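Local coordinates for protein glycosyltransferase (duf1792) (Streptococcus sanguinis, PDB 5V4A) that binds UDP in a GT-D-type glycosyltransferase domain and probably transfers sugars, as part of a longer streptococcal protein probably serving accessory Sec export of a serine-rich repeat cell wall protein, at residues T198-G201 / V206-Y209; G31-V36 / L97-N102; E227-Q232 / V239-K244. All blocks are in the same frame, centred on the assembly; numbering follows the deposited sequence.

Contact 1: T198-G201 / V206-Y209. With UDP (uridine-5'-diphosphate), chain C.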
loop_
_atom_site.group_PDB
_atom_site.type_symbol
_atom_site.label_atom_id
_atom_site.label_comp_id
_atom_site.label_asym_id
_atom_site.label_seq_id
_atom_site.Cartn_x
_atom_site.Cartn_y
_atom_site.Cartn_z
ATOM N N THR A 198 6.509 -0.886 18.094
ATOM C CA THR A 198 6.279 -1.463 19.413
ATOM C C THR A 198 5.008 -2.307 19.416
ATOM O O THR A 198 4.004 -1.972 18.770
ATOM C CB THR A 198 6.257 -0.372 20.520
ATOM O OG1 THR A 198 6.312 -0.993 21.812
ATOM C CG2 THR A 198 5.015 0.481 20.440
ATOM N N MET A 199 5.104 -3.451 20.097
ATOM C CA MET A 199 4.030 -4.425 20.245
ATOM C C MET A 199 4.064 -4.763 21.734
ATOM O O MET A 199 4.760 -5.700 22.120
ATOM C CB MET A 199 4.264 -5.679 19.402
ATOM C CG MET A 199 4.380 -5.482 17.882
ATOM S SD MET A 199 5.811 -4.510 17.378
ATOM C CE MET A 199 7.040 -5.619 17.918
ATOM N N LEU A 200 3.383 -3.969 22.565
ATOM C CA LEU A 200 3.617 -4.065 24.000
ATOM C C LEU A 200 2.398 -3.667 24.821
ATOM O O LEU A 200 2.551 -3.168 25.941
ATOM C CB LEU A 200 4.829 -3.196 24.404
ATOM C CG LEU A 200 5.643 -3.537 25.664
ATOM C CD1 LEU A 200 6.310 -4.919 25.599
ATOM C CD2 LEU A 200 6.677 -2.421 25.964
ATOM N N GLY A 201 1.192 -3.924 24.313
ATOM C CA GLY A 201 -0.017 -3.667 25.065
ATOM C C GLY A 201 -0.114 -2.238 25.554
ATOM O O GLY A 201 0.276 -1.293 24.852
ATOM N N VAL A 206 2.221 4.386 26.334
ATOM C CA VAL A 206 2.999 5.345 27.101
ATOM C C VAL A 206 4.396 5.472 26.524
ATOM O O VAL A 206 4.992 6.556 26.528
ATOM C CB VAL A 206 3.046 4.914 28.573
ATOM C CG1 VAL A 206 3.702 5.995 29.395
ATOM C CG2 VAL A 206 1.650 4.581 29.076
ATOM N N LEU A 207 4.955 4.350 26.067
ATOM C CA LEU A 207 6.278 4.347 25.462
ATOM C C LEU A 207 6.313 5.233 24.222
ATOM O O LEU A 207 7.167 6.125 24.103
ATOM C CB LEU A 207 6.678 2.901 25.138
ATOM C CG LEU A 207 8.091 2.599 24.620
ATOM C CD1 LEU A 207 9.173 3.312 25.429
ATOM C CD2 LEU A 207 8.358 1.095 24.535
ATOM N N VAL A 208 5.396 5.000 23.277
ATOM C CA VAL A 208 5.395 5.834 22.076
ATOM C C VAL A 208 5.243 7.301 22.459
ATOM O O VAL A 208 5.964 8.166 21.951
ATOM C CB VAL A 208 4.295 5.409 21.092
ATOM C CG1 VAL A 208 4.152 6.518 20.013
ATOM C CG2 VAL A 208 4.639 4.085 20.446
ATOM N N TYR A 209 4.270 7.612 23.317
ATOM C CA TYR A 209 4.076 9.012 23.700
ATOM C C TYR A 209 5.356 9.609 24.265
ATOM O O TYR A 209 5.790 10.694 23.844
ATOM C CB TYR A 209 2.943 9.153 24.713
ATOM C CG TYR A 209 2.723 10.600 25.085
ATOM C CD1 TYR A 209 1.806 11.371 24.411
ATOM C CD2 TYR A 209 3.462 11.200 26.102
ATOM C CE1 TYR A 209 1.624 12.710 24.738
ATOM C CE2 TYR A 209 3.290 12.542 26.432
ATOM C CZ TYR A 209 2.358 13.283 25.754
ATOM O OH TYR A 209 2.170 14.612 26.073
HETATM N N1 UDP C . 2.452 -7.427 25.320
HETATM C C2 UDP C . 3.707 -7.588 25.858
HETATM N N3 UDP C . 3.831 -7.213 27.170
HETATM C C4 UDP C . 2.839 -6.704 27.987
HETATM C C5 UDP C . 1.568 -6.554 27.355
HETATM C C6 UDP C . 1.419 -6.902 26.060
HETATM O O2 UDP C . 4.650 -8.034 25.223
HETATM O O4 UDP C . 3.108 -6.396 29.163
HETATM C "C1'" UDP C . 2.282 -7.749 23.878
HETATM C "C2'" UDP C . 1.524 -9.020 23.519
HETATM O "O2'" UDP C . 2.341 -10.177 23.690
HETATM C "C3'" UDP C . 1.172 -8.719 22.046
HETATM C "C4'" UDP C . 1.036 -7.184 22.013
HETATM O "O4'" UDP C . 1.533 -6.715 23.285
HETATM O "O3'" UDP C . 2.216 -9.074 21.147
HETATM C "C5'" UDP C . -0.355 -6.653 21.761
HETATM O "O5'" UDP C . -0.442 -5.218 21.913
HETATM P PA UDP C . -1.837 -4.477 21.836
HETATM O O1A UDP C . -2.721 -4.854 23.022
HETATM O O2A UDP C . -1.542 -3.036 21.638
HETATM O O3A UDP C . -2.553 -5.105 20.508
HETATM P PB UDP C . -3.799 -4.675 19.620
HETATM O O1B UDP C . -4.244 -3.357 20.268
HETATM O O2B UDP C . -4.829 -5.794 19.902
HETATM O O3B UDP C . -3.425 -4.520 18.177
#
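With T198 OG1 turned anti to the backbone N (chi1 -168°), its CG2 falls between the N and the carbonyl carbon and meets V208 CG2 at 3.6 Å, while OG1 itself lies 4.0 Å from L207 CD2. Toward L207 the hydroxyl makes a packing contact; its hydrogen bond goes to the carbonyl O of V146 on the neighbouring strand 142-148. L207 also swings its CG anti to the N (chi1 -174°), and CD2 reaches across to L200 CD2 at 4.2 Å. The two branches of L200 have different tasks: CD2 faces the helix, and CD1 comes within 3.5 Å of UDP O2 on the uracil ring. I183 of helix 180-190 touches both leucines. Next along the chain from L200, G201 N donates a 3.2 Å hydrogen bond to UDP O5', bent to 141° at the hydrogen. G201 has a positive phi and lies close against the nucleotide, its N 3.0 Å from UDP O4'. K205, on the helix between the two segments, adds a hydrogen bond to UDP. Strand 195-199 thus packs on helix 201-213, which leads on to the parallel strand 218-220: a beta-alpha-beta unit whose first strand-to-helix turn lies at the nucleotide pocket of this GT-D fold.

Contact 2: G31-V36 / L97-N102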
loop_
_atom_site.group_PDB
_atom_site.type_symbol
_atom_site.label_atom_id
_atom_site.label_comp_id
_atom_site.label_asym_id
_atom_site.label_seq_id
_atom_site.Cartn_x
_atom_site.Cartn_y
_atom_site.Cartn_z
ATOM N N GLY A 31 -8.793 -2.977 25.859
ATOM C CA GLY A 31 -7.996 -3.273 27.036
ATOM C C GLY A 31 -7.507 -2.028 27.744
ATOM O O GLY A 31 -7.330 -2.033 28.966
ATOM N N GLU A 32 -7.237 -0.956 26.986
ATOM C CA GLU A 32 -6.826 0.300 27.611
ATOM C C GLU A 32 -7.989 0.958 28.343
ATOM O O GLU A 32 -7.828 1.458 29.469
ATOM C CB GLU A 32 -6.248 1.237 26.549
ATOM C CG GLU A 32 -4.854 0.852 26.097
ATOM C CD GLU A 32 -4.797 -0.502 25.420
ATOM O OE1 GLU A 32 -5.487 -0.681 24.387
ATOM O OE2 GLU A 32 -4.021 -1.365 25.891
ATOM N N MET A 33 -9.176 0.947 27.731
ATOM C CA MET A 33 -10.355 1.475 28.408
ATOM C C MET A 33 -10.676 0.653 29.658
ATOM O O MET A 33 -11.172 1.200 30.649
ATOM C CB MET A 33 -11.542 1.525 27.447
ATOM C CG MET A 33 -12.854 1.835 28.114
ATOM S SD MET A 33 -12.800 3.447 28.957
ATOM C CE MET A 33 -12.474 4.569 27.595
ATOM N N ASP A 34 -10.437 -0.661 29.611
ATOM C CA ASP A 34 -10.563 -1.486 30.808
ATOM C C ASP A 34 -9.714 -0.938 31.945
ATOM O O ASP A 34 -10.174 -0.829 33.082
ATOM C CB ASP A 34 -10.158 -2.929 30.502
ATOM C CG ASP A 34 -11.343 -3.805 30.178
ATOM O OD1 ASP A 34 -11.144 -4.853 29.524
ATOM O OD2 ASP A 34 -12.468 -3.433 30.577
ATOM N N LEU A 35 -8.448 -0.641 31.655
ATOM C CA LEU A 35 -7.539 -0.126 32.671
ATOM C C LEU A 35 -7.923 1.282 33.118
ATOM O O LEU A 35 -7.782 1.618 34.302
ATOM C CB LEU A 35 -6.112 -0.137 32.138
ATOM C CG LEU A 35 -5.380 -1.475 32.116
ATOM C CD1 LEU A 35 -4.159 -1.395 31.225
ATOM C CD2 LEU A 35 -4.980 -1.878 33.548
ATOM N N VAL A 36 -8.387 2.128 32.189
ATOM C CA VAL A 36 -8.825 3.469 32.567
ATOM C C VAL A 36 -10.043 3.407 33.469
ATOM O O VAL A 36 -10.276 4.323 34.266
ATOM C CB VAL A 36 -9.109 4.316 31.308
ATOM C CG1 VAL A 36 -9.728 5.653 31.685
ATOM C CG2 VAL A 36 -7.826 4.508 30.502
ATOM N N LEU A 97 -19.383 3.722 26.867
ATOM C CA LEU A 97 -19.617 4.751 25.854
ATOM C C LEU A 97 -19.543 6.148 26.453
ATOM O O LEU A 97 -18.938 7.054 25.863
ATOM C CB LEU A 97 -20.966 4.546 25.167
ATOM C CG LEU A 97 -21.330 5.661 24.174
ATOM C CD1 LEU A 97 -20.247 5.853 23.110
ATOM C CD2 LEU A 97 -22.681 5.412 23.526
ATOM N N GLU A 98 -20.135 6.339 27.635
ATOM C CA GLU A 98 -20.109 7.648 28.273
ATOM C C GLU A 98 -18.712 8.027 28.746
ATOM O O GLU A 98 -18.414 9.220 28.862
ATOM C CB GLU A 98 -21.093 7.676 29.446
ATOM C CG GLU A 98 -21.400 9.069 29.988
ATOM C CD GLU A 98 -22.159 9.935 28.999
ATOM O OE1 GLU A 98 -21.976 11.172 29.021
ATOM O OE2 GLU A 98 -22.951 9.380 28.209
ATOM N N LYS A 99 -17.837 7.044 28.983
ATOM C CA LYS A 99 -16.443 7.361 29.279
ATOM C C LYS A 99 -15.714 7.817 28.021
ATOM O O LYS A 99 -14.955 8.797 28.053
ATOM C CB LYS A 99 -15.735 6.151 29.893
ATOM C CG LYS A 99 -16.054 5.925 31.374
ATOM C CD LYS A 99 -14.993 5.085 32.071
ATOM C CE LYS A 99 -15.452 4.730 33.477
ATOM N NZ LYS A 99 -15.571 5.971 34.294
ATOM N N TYR A 100 -15.944 7.131 26.899
ATOM C CA TYR A 100 -15.352 7.567 25.636
ATOM C C TYR A 100 -15.746 9.002 25.313
ATOM O O TYR A 100 -14.891 9.832 24.989
ATOM C CB TYR A 100 -15.765 6.634 24.498
ATOM C CG TYR A 100 -15.000 5.331 24.449
ATOM C CD1 TYR A 100 -13.667 5.306 24.075
ATOM C CD2 TYR A 100 -15.620 4.124 24.753
ATOM C CE1 TYR A 100 -12.964 4.117 24.011
ATOM C CE2 TYR A 100 -14.925 2.924 24.699
ATOM C CZ TYR A 100 -13.598 2.926 24.329
ATOM O OH TYR A 100 -12.893 1.742 24.267
ATOM N N LYS A 101 -17.043 9.314 25.398
ATOM C CA LYS A 101 -17.491 10.673 25.106
ATOM C C LYS A 101 -16.928 11.688 26.100
ATOM O O LYS A 101 -16.704 12.849 25.739
ATOM C CB LYS A 101 -19.022 10.728 25.077
ATOM C CG LYS A 101 -19.627 9.845 24.005
ATOM C CD LYS A 101 -21.143 9.914 23.959
ATOM C CE LYS A 101 -21.764 9.777 25.337
ATOM N NZ LYS A 101 -23.266 9.727 25.299
ATOM N N ASN A 102 -16.664 11.268 27.340
ATOM C CA ASN A 102 -16.132 12.198 28.331
ATOM C C ASN A 102 -14.638 12.447 28.140
ATOM O O ASN A 102 -14.175 13.584 28.284
ATOM C CB ASN A 102 -16.417 11.686 29.739
ATOM C CG ASN A 102 -17.638 12.338 30.349
ATOM O OD1 ASN A 102 -17.585 13.485 30.794
ATOM N ND2 ASN A 102 -18.751 11.612 30.366
HETATM O O HOH W 1 -12.643 5.873 34.868
#
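The Y100 ring carries the methyl of M33 on one face: CE stands over the centre, 3.7 Å from the ring centroid and 14° off the normal, a CH-pi contact. M33 SD lies farther out above the ring, 4.9 Å from the Y100 centroid, which makes this a Met-aromatic contact in which the methyl comes nearer than the sulfur. At the phenol end, Y100 OH passes 3.5 Å from M33 CB, so the methionine chain starts beside the hydroxyl and curls back over the ring. The curl comes from chi2 and chi3, both close to 60° after a CG anti to the backbone N. F74 meets the Y100 ring edge-to-face, and the H92 ring meets it with the planes at about 55°; H92 NE2 is also the hydrogen-bond partner of Y100 OH, which helps fix the hydroxyl end. The contact joins the short helix 30-36, which follows the first strand of the three-stranded parallel sheet, to the C-terminal part of the long helix 82-103, within the GT-D domain. M33 also packs on H92 and F96 one to two turns earlier in that long helix, and on M58 of helix 48-58. Beside the sulfur lies K99, whose CB and CD are each 4.1 Å from M33 SD. From there the lysine chain extends along the exposed margin of the contact and bends at chi4. Its NZ gives a hydrogen bond to a water at 3.0 Å, and the same water donates to V36 O at 2.9 Å, linking the last residue of helix 30-36 to the long helix.

Contact 3: E227-Q232 / V239-K244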
loop_
_atom_site.group_PDB
_atom_site.type_symbol
_atom_site.label_atom_id
_atom_site.label_comp_id
_atom_site.label_asym_id
_atom_site.label_seq_id
_atom_site.Cartn_x
_atom_site.Cartn_y
_atom_site.Cartn_z
ATOM N N GLU A 227 -2.584 -11.068 13.231
ATOM C CA GLU A 227 -3.504 -10.840 12.130
ATOM C C GLU A 227 -2.867 -11.228 10.807
ATOM O O GLU A 227 -3.552 -11.751 9.921
ATOM C CB GLU A 227 -3.970 -9.378 12.116
ATOM C CG GLU A 227 -4.879 -9.040 13.308
ATOM C CD GLU A 227 -6.343 -9.028 12.925
ATOM O OE1 GLU A 227 -6.646 -9.385 11.766
ATOM O OE2 GLU A 227 -7.194 -8.673 13.772
ATOM N N TYR A 228 -1.548 -11.021 10.669
ATOM C CA TYR A 228 -0.862 -11.426 9.445
ATOM C C TYR A 228 -0.818 -12.945 9.316
ATOM O O TYR A 228 -1.014 -13.487 8.226
ATOM C CB TYR A 228 0.556 -10.863 9.427
ATOM C CG TYR A 228 1.272 -10.934 8.096
ATOM C CD1 TYR A 228 0.795 -10.244 6.991
ATOM C CD2 TYR A 228 2.429 -11.684 7.951
ATOM C CE1 TYR A 228 1.468 -10.282 5.776
ATOM C CE2 TYR A 228 3.109 -11.729 6.741
ATOM C CZ TYR A 228 2.618 -11.029 5.657
ATOM O OH TYR A 228 3.272 -11.075 4.442
ATOM N N GLU A 229 -0.553 -13.648 10.416
ATOM C CA GLU A 229 -0.565 -15.107 10.357
ATOM C C GLU A 229 -1.936 -15.622 9.943
ATOM O O GLU A 229 -2.048 -16.462 9.038
ATOM C CB GLU A 229 -0.151 -15.693 11.697
ATOM C CG GLU A 229 1.298 -15.487 12.034
ATOM C CD GLU A 229 2.209 -16.553 11.469
ATOM O OE1 GLU A 229 3.434 -16.421 11.662
ATOM O OE2 GLU A 229 1.711 -17.526 10.849
ATOM N N TRP A 230 -2.998 -15.075 10.544
ATOM C CA TRP A 230 -4.342 -15.499 10.164
ATOM C C TRP A 230 -4.625 -15.177 8.699
ATOM O O TRP A 230 -5.224 -15.993 7.984
ATOM C CB TRP A 230 -5.382 -14.838 11.066
ATOM C CG TRP A 230 -5.343 -15.356 12.460
ATOM C CD1 TRP A 230 -5.033 -16.622 12.852
ATOM C CD2 TRP A 230 -5.623 -14.620 13.657
ATOM N NE1 TRP A 230 -5.095 -16.724 14.221
ATOM C CE2 TRP A 230 -5.462 -15.511 14.739
ATOM C CE3 TRP A 230 -5.998 -13.299 13.917
ATOM C CZ2 TRP A 230 -5.654 -15.120 16.063
ATOM C CZ3 TRP A 230 -6.190 -12.911 15.237
ATOM C CH2 TRP A 230 -6.019 -13.819 16.292
ATOM N N PHE A 231 -4.192 -13.996 8.237
ATOM C CA PHE A 231 -4.356 -13.622 6.833
ATOM C C PHE A 231 -3.638 -14.608 5.914
ATOM O O PHE A 231 -4.221 -15.100 4.941
ATOM C CB PHE A 231 -3.860 -12.175 6.635
ATOM C CG PHE A 231 -3.669 -11.759 5.206
ATOM C CD1 PHE A 231 -4.756 -11.552 4.376
ATOM C CD2 PHE A 231 -2.401 -11.477 4.722
ATOM C CE1 PHE A 231 -4.581 -11.120 3.052
ATOM C CE2 PHE A 231 -2.214 -11.031 3.401
ATOM C CZ PHE A 231 -3.307 -10.860 2.570
ATOM N N GLN A 232 -2.391 -14.956 6.232
ATOM C CA GLN A 232 -1.636 -15.823 5.333
ATOM C C GLN A 232 -2.192 -17.242 5.298
ATOM O O GLN A 232 -2.077 -17.923 4.276
ATOM C CB GLN A 232 -0.164 -15.866 5.740
ATOM C CG GLN A 232 0.518 -14.512 5.780
ATOM C CD GLN A 232 1.266 -14.194 4.515
ATOM O OE1 GLN A 232 0.664 -13.935 3.474
ATOM N NE2 GLN A 232 2.594 -14.210 4.594
ATOM N N VAL A 239 -7.556 -18.905 15.351
ATOM C CA VAL A 239 -6.898 -20.168 15.671
ATOM C C VAL A 239 -5.621 -19.911 16.460
ATOM O O VAL A 239 -4.805 -19.059 16.084
ATOM C CB VAL A 239 -6.597 -20.948 14.385
ATOM C CG1 VAL A 239 -5.887 -22.246 14.722
ATOM C CG2 VAL A 239 -7.883 -21.197 13.607
ATOM N N LYS A 240 -5.416 -20.670 17.542
ATOM C CA LYS A 240 -4.263 -20.421 18.398
ATOM C C LYS A 240 -2.989 -21.010 17.799
ATOM O O LYS A 240 -2.977 -22.144 17.300
ATOM C CB LYS A 240 -4.487 -20.988 19.799
ATOM C CG LYS A 240 -3.359 -20.631 20.771
ATOM C CD LYS A 240 -3.587 -21.227 22.146
ATOM C CE LYS A 240 -2.448 -20.867 23.060
ATOM N NZ LYS A 240 -1.128 -21.224 22.457
ATOM N N LEU A 241 -1.911 -20.225 17.850
ATOM C CA LEU A 241 -0.598 -20.683 17.419
ATOM C C LEU A 241 0.156 -21.273 18.605
ATOM O O LEU A 241 -0.003 -20.843 19.752
ATOM C CB LEU A 241 0.210 -19.530 16.804
ATOM C CG LEU A 241 -0.496 -18.737 15.702
ATOM C CD1 LEU A 241 0.304 -17.485 15.304
ATOM C CD2 LEU A 241 -0.740 -19.619 14.488
ATOM N N SER A 242 0.994 -22.256 18.316
ATOM C CA SER A 242 1.634 -23.006 19.382
ATOM C C SER A 242 3.059 -22.549 19.695
ATOM O O SER A 242 3.614 -22.996 20.706
ATOM C CB SER A 242 1.589 -24.511 19.060
ATOM O OG SER A 242 2.578 -24.879 18.130
ATOM N N HIS A 243 3.690 -21.726 18.840
ATOM C CA HIS A 243 5.107 -21.405 19.000
ATOM C C HIS A 243 5.365 -19.934 19.309
ATOM O O HIS A 243 6.523 -19.510 19.328
ATOM C CB HIS A 243 5.904 -21.838 17.773
ATOM C CG HIS A 243 5.774 -23.299 17.466
ATOM N ND1 HIS A 243 4.932 -23.790 16.492
ATOM C CD2 HIS A 243 6.354 -24.379 18.041
ATOM C CE1 HIS A 243 5.024 -25.109 16.460
ATOM N NE2 HIS A 243 5.875 -25.492 17.393
ATOM N N LYS A 244 4.326 -19.157 19.562
ATOM C CA LYS A 244 4.480 -17.768 19.975
ATOM C C LYS A 244 3.122 -17.318 20.474
ATOM O O LYS A 244 2.150 -18.083 20.450
ATOM C CB LYS A 244 4.979 -16.880 18.832
ATOM C CG LYS A 244 4.083 -16.896 17.628
ATOM C CD LYS A 244 4.542 -15.867 16.613
ATOM C CE LYS A 244 4.151 -16.289 15.214
ATOM N NZ LYS A 244 4.675 -15.363 14.159
#
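W230 and E229, neighbours on helix 224-233, hold the loop that follows this helix in the GT-D domain, the loop that runs on to the UDP-binding H245. The polar contacts are two. W230 NE1 donates to V239 O at 3.0 Å with an angle of 168° at the hydrogen; the acceptor lies at the edge of the indole, in the ring plane, and the N-H lands on a lone pair in the carbonyl plane. K244 NZ makes a salt bridge with E229 OE1 at 3.0 Å, the two side chains arriving from opposite directions. K244 is extended beyond CG, which lets it span the gap, and its ammonium is also held by D225 OD1 and by the carbonyl O of V155. E229 OE1 takes a further hydrogen bond from N157, so this carboxylate oxygen is gripped twice. The apolar contact sits between the two polar ones: L241 CD1 packs on the aliphatic part of E229, 4.0 Å from CG, where the bend at chi2 (-86°) turns the carboxylate off toward the lysine. In that salt bridge K244 NZ approaches E229 OE1 from the anti side, 30° out of the carboxylate plane.

All three contacts belong to the same GT-D domain but lie at different distances from UDP. The centre of contact 1 is about 8 Å from that of the chain, against 17 and 16 Å for contacts 2 and 3, and contact 1 itself touches the nucleotide. Contact 2 lies 18 Å from it between centres, yet the two meet where G201 C packs 4.0 Å from E32 OE2; the Y100 side chain remains about 11 Å from UDP. Contact 3 does not touch either: its centre is 22 Å from that of contact 1 and 29 Å from that of contact 2. It still borders the pocket, with the W230 side chain about 4 Å from that of the UDP-binding R116, which E227 holds in a salt bridge, and the K244 side chain about 8 Å from UDP.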